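Local coordinates for cyclohexadienyl dehydratase (Synthetic construct, PDB 5JOS), which probably dehydrates prephenate and arogenate in phenylalanine biosynthesis, an enzyme activity carried on the fold of a periplasmic solute-binding protein, at residues T46-D51 and D104-F109; P94-Q97 and D101-D104. One frame throughout, in Å; residues are numbered along the deposited sequence.

Contact 1. Residues T46-D51 and D104-F109; sequences TGFDID and DPYMTF
Tyr-106 and Asp-49 meet through their polar ends, with side chains approaching from opposite directions. Tyr-106 OH lies 2.6 Å from Asp-49 OD2, a weak hydrogen bond. The planes of the carboxylate and the phenol ring lie 79° apart, so the acid group is turned well out of the ring plane. Tyr-106 CG sits between its backbone N and carbonyl carbon (chi1 61°), which sends the ring from residues 104-109 across to the start of helix 48-60. The carboxylate has further partners: OD1 bonds to the hydroxyl of Tyr-211, and OD2 also takes the backbone N of Gly-89.

The apolar part is supplied by Phe-48. Its CE1 comes within 3.6 Å of Tyr-106 CE2; the rings meet at their borders without overlapping, their planes 28° apart and their centroids 5.8 Å apart. Met-107, bent at its last torsion, brings its CE to 3.9 Å from Phe-48 CZ.

Backbone bonds shape the helix start: the O of Gly-47, at the N-cap position, accepts the N of Asp-51 at 2.9 Å, the first i to i+4 bond of the helix.

All four touching residues are buried. The chemistry implies a carboxylate held by Tyr-211 OH at OD1 and Gly-89 N at OD2, with Tyr-106 OH adding a weak bond. Phe-48, whose ring edge has OD1 in its plane, gives it an apolar flank, and Met-107 CE backs the far end of that ring; this would probably limit the carboxylate's turning.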
# COMPACT_ATOMS: atom_id res chain seq x y z
N THR A 46 -10.96 8.65 8.07
CA THR A 46 -11.48 7.75 7.07
C THR A 46 -10.31 7.20 6.25
O THR A 46 -9.24 7.83 6.17
CB THR A 46 -12.57 8.43 6.24
OG1 THR A 46 -13.12 7.50 5.32
CG2 THR A 46 -12.09 9.62 5.38
N GLY A 47 -10.52 6.01 5.69
CA GLY A 47 -9.57 5.41 4.79
C GLY A 47 -9.37 3.93 4.98
O GLY A 47 -9.84 3.33 5.96
N PHE A 48 -8.59 3.37 4.07
CA PHE A 48 -8.21 1.97 4.10
C PHE A 48 -7.68 1.47 5.45
O PHE A 48 -8.17 0.47 5.98
CB PHE A 48 -7.14 1.80 2.99
CG PHE A 48 -6.66 0.38 2.72
CD1 PHE A 48 -5.77 -0.24 3.58
CD2 PHE A 48 -6.93 -0.23 1.54
CE1 PHE A 48 -5.25 -1.50 3.29
CE2 PHE A 48 -6.44 -1.51 1.24
CZ PHE A 48 -5.61 -2.14 2.12
N ASP A 49 -6.67 2.15 6.01
CA ASP A 49 -6.12 1.68 7.25
C ASP A 49 -6.89 2.11 8.52
O ASP A 49 -6.60 1.59 9.62
CB ASP A 49 -4.66 2.04 7.38
CG ASP A 49 -3.79 1.17 6.51
OD1 ASP A 49 -4.07 -0.05 6.34
OD2 ASP A 49 -2.76 1.70 6.00
N ILE A 50 -7.88 3.00 8.33
CA ILE A 50 -8.78 3.37 9.39
C ILE A 50 -9.74 2.24 9.52
O ILE A 50 -10.00 1.82 10.66
CB ILE A 50 -9.49 4.67 9.12
CG1 ILE A 50 -8.50 5.78 8.86
CG2 ILE A 50 -10.50 5.05 10.21
CD1 ILE A 50 -7.53 6.11 9.96
N ASP A 51 -10.22 1.72 8.37
CA ASP A 51 -11.01 0.54 8.40
C ASP A 51 -10.21 -0.63 9.05
O ASP A 51 -10.76 -1.44 9.81
CB ASP A 51 -11.42 0.12 7.00
CG ASP A 51 -12.48 0.97 6.41
OD1 ASP A 51 -12.95 1.92 7.06
OD2 ASP A 51 -12.94 0.61 5.28
N ASP A 104 4.29 -8.10 8.70
CA ASP A 104 4.33 -8.56 7.33
C ASP A 104 3.54 -7.57 6.44
O ASP A 104 2.67 -6.83 6.93
CB ASP A 104 3.70 -9.94 7.20
CG ASP A 104 4.44 -10.98 7.93
OD1 ASP A 104 5.64 -10.88 8.06
OD2 ASP A 104 3.80 -11.94 8.33
N PRO A 105 3.82 -7.57 5.15
CA PRO A 105 3.33 -6.50 4.29
C PRO A 105 1.90 -6.73 3.98
O PRO A 105 1.48 -7.84 3.87
CB PRO A 105 4.23 -6.59 3.07
CG PRO A 105 4.80 -7.98 3.10
CD PRO A 105 4.97 -8.29 4.54
N TYR A 106 1.08 -5.70 3.95
CA TYR A 106 -0.28 -5.89 3.49
C TYR A 106 -0.57 -5.36 2.08
O TYR A 106 -1.69 -5.53 1.55
CB TYR A 106 -1.28 -5.25 4.47
CG TYR A 106 -1.14 -3.79 4.65
CD1 TYR A 106 -0.28 -3.29 5.58
CD2 TYR A 106 -1.89 -2.89 3.93
CE1 TYR A 106 -0.12 -1.92 5.72
CE2 TYR A 106 -1.75 -1.54 4.09
CZ TYR A 106 -0.89 -1.07 5.04
OH TYR A 106 -0.75 0.27 5.30
N MET A 107 0.43 -4.70 1.50
CA MET A 107 0.39 -4.29 0.13
C MET A 107 1.79 -4.22 -0.41
O MET A 107 2.75 -3.78 0.28
CB MET A 107 -0.24 -2.88 0.04
CG MET A 107 -0.61 -2.53 -1.38
SD MET A 107 -1.26 -0.86 -1.32
CE MET A 107 -2.77 -1.20 -0.37
N THR A 108 1.92 -4.62 -1.67
CA THR A 108 3.16 -4.42 -2.44
C THR A 108 2.95 -3.42 -3.56
O THR A 108 1.86 -3.30 -4.05
CB THR A 108 3.72 -5.70 -2.98
OG1 THR A 108 2.74 -6.36 -3.76
CG2 THR A 108 4.03 -6.69 -1.80
N PHE A 109 3.95 -2.63 -3.86
CA PHE A 109 3.82 -1.66 -4.88
C PHE A 109 5.13 -1.30 -5.53
O PHE A 109 6.17 -1.70 -5.05
CB PHE A 109 3.11 -0.42 -4.31
CG PHE A 109 3.92 0.43 -3.36
CD1 PHE A 109 3.94 0.14 -2.01
CD2 PHE A 109 4.55 1.53 -3.80
CE1 PHE A 109 4.67 0.93 -1.15
CE2 PHE A 109 5.28 2.33 -2.95
CZ PHE A 109 5.32 2.04 -1.61

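Contact 2. Residues P94-Q97 and D101-D104; sequences PERQ and DFSD
Phe-102 packs against Arg-96 and Gln-97 in a local, largely apolar contact near the protein surface, where the short helix 94-97 turns back through three residues into strand 101-102. The ends of the segments lie close, the CA of Gln-97 being 5.9 Å from the CA of Asp-101. The contact is small, burying 148 Å² in all.

Arg-96 offers the base of its side chain. Its CB approaches the edge of the Phe-102 ring near the ring plane, 3.7 Å from CE2 and 3.8 Å from CZ. The chain beyond CB runs extended and leads away from the ring, and NH1 bonds to the carbonyl O of Thr-91. The backbone N of Gln-97 also lies at the ring edge, in plane, 4.0 Å from Phe-102 CE2. Gln-97 adds its CG, which reaches Phe-102 CD2 obliquely at 3.8 Å, the two side chains crossing at about a right angle. Phe-102 has CG anti to its carbonyl carbon (chi1 -83°), and this carries the ring toward the helix. With an alanine here the ring is gone, which is likely to leave a gap beside the CB of Arg-96 and the CG of Gln-97 and loosen the hold between helix and strand.

Just past the strand, Ser-103 OG donates to Asp-104 O and accepts from the N of Tyr-211.

Around the contact, Val-92 touches both Phe-102 and Gln-97, Met-212 of strand 205-213 packs on Phe-102, that strand pairs with Asp-101 and Ser-103 through backbone bonds, and helix 218-233 packs against Ser-103.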
# COMPACT_ATOMS: atom_id res chain seq x y z
N PRO A 94 14.33 1.18 5.07
CA PRO A 94 15.43 0.87 5.96
C PRO A 94 15.50 1.88 7.10
O PRO A 94 15.69 1.51 8.24
CB PRO A 94 16.68 1.02 5.04
CG PRO A 94 16.14 0.82 3.64
CD PRO A 94 14.76 1.37 3.66
N GLU A 95 15.41 3.17 6.82
CA GLU A 95 15.45 4.13 7.92
C GLU A 95 14.39 3.82 8.98
O GLU A 95 14.64 4.00 10.19
CB GLU A 95 15.36 5.59 7.44
CG GLU A 95 14.64 6.60 8.38
CD GLU A 95 14.20 7.93 7.65
OE1 GLU A 95 12.93 8.13 7.40
OE2 GLU A 95 15.14 8.74 7.34
N ARG A 96 13.20 3.42 8.56
CA ARG A 96 12.14 3.18 9.51
C ARG A 96 12.35 1.85 10.25
O ARG A 96 12.01 1.74 11.41
CB ARG A 96 10.76 3.17 8.84
CG ARG A 96 10.29 4.59 8.50
CD ARG A 96 9.14 4.61 7.49
NE ARG A 96 8.76 5.97 7.17
CZ ARG A 96 7.97 6.34 6.17
NH1 ARG A 96 7.39 5.43 5.41
NH2 ARG A 96 7.72 7.65 5.94
N GLN A 97 12.87 0.84 9.58
CA GLN A 97 13.15 -0.43 10.24
C GLN A 97 14.22 -0.37 11.27
O GLN A 97 14.30 -1.27 12.12
CB GLN A 97 13.66 -1.43 9.26
CG GLN A 97 12.54 -1.83 8.33
CD GLN A 97 13.13 -2.56 7.13
OE1 GLN A 97 13.88 -1.97 6.31
NE2 GLN A 97 12.74 -3.83 6.97
N ASP A 101 9.69 -2.08 14.42
CA ASP A 101 9.44 -3.36 13.81
C ASP A 101 8.21 -3.15 12.85
O ASP A 101 7.27 -2.43 13.14
CB ASP A 101 9.03 -4.40 14.86
CG ASP A 101 10.19 -5.04 15.66
OD1 ASP A 101 11.31 -5.13 15.11
OD2 ASP A 101 9.93 -5.46 16.85
N PHE A 102 8.19 -3.86 11.74
CA PHE A 102 7.05 -3.87 10.84
C PHE A 102 6.37 -5.24 10.82
O PHE A 102 7.05 -6.25 10.83
CB PHE A 102 7.55 -3.52 9.46
CG PHE A 102 7.70 -2.05 9.22
CD1 PHE A 102 6.65 -1.32 8.75
CD2 PHE A 102 8.90 -1.44 9.37
CE1 PHE A 102 6.76 0.01 8.45
CE2 PHE A 102 9.04 -0.08 9.10
CZ PHE A 102 7.98 0.64 8.64
N SER A 103 5.05 -5.24 10.79
CA SER A 103 4.28 -6.38 10.36
C SER A 103 4.71 -6.89 9.01
O SER A 103 5.31 -6.19 8.26
CB SER A 103 2.80 -5.98 10.25
OG SER A 103 2.46 -5.23 9.13
N ASP A 104 4.29 -8.10 8.70
CA ASP A 104 4.33 -8.56 7.33
C ASP A 104 3.54 -7.57 6.44
O ASP A 104 2.67 -6.83 6.93
CB ASP A 104 3.70 -9.94 7.20
CG ASP A 104 4.44 -10.98 7.93
OD1 ASP A 104 5.64 -10.88 8.06
OD2 ASP A 104 3.80 -11.94 8.33

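Along the chain the order is 46-51, then 94-97, then 101-104 running directly into 104-109, so that contacts 1 and 2 share Asp-104. Their centres are about 15 Å apart. Strands 101-102 and 107-109 are the two outer strands of one antiparallel sheet, each paired with the central strand 205-213. Contact 2 is a short-range closure near the surface, whereas contact 1 is buried and brings in helix 48-60 from some fifty residues earlier. Strand 107-109 is followed by strand 111-116 of the separate five-stranded sheet, consistent with a passage between the two lobes of a solute-binding-protein fold; contact 1 would then join the chain just before that passage to helix 48-60 of the first lobe.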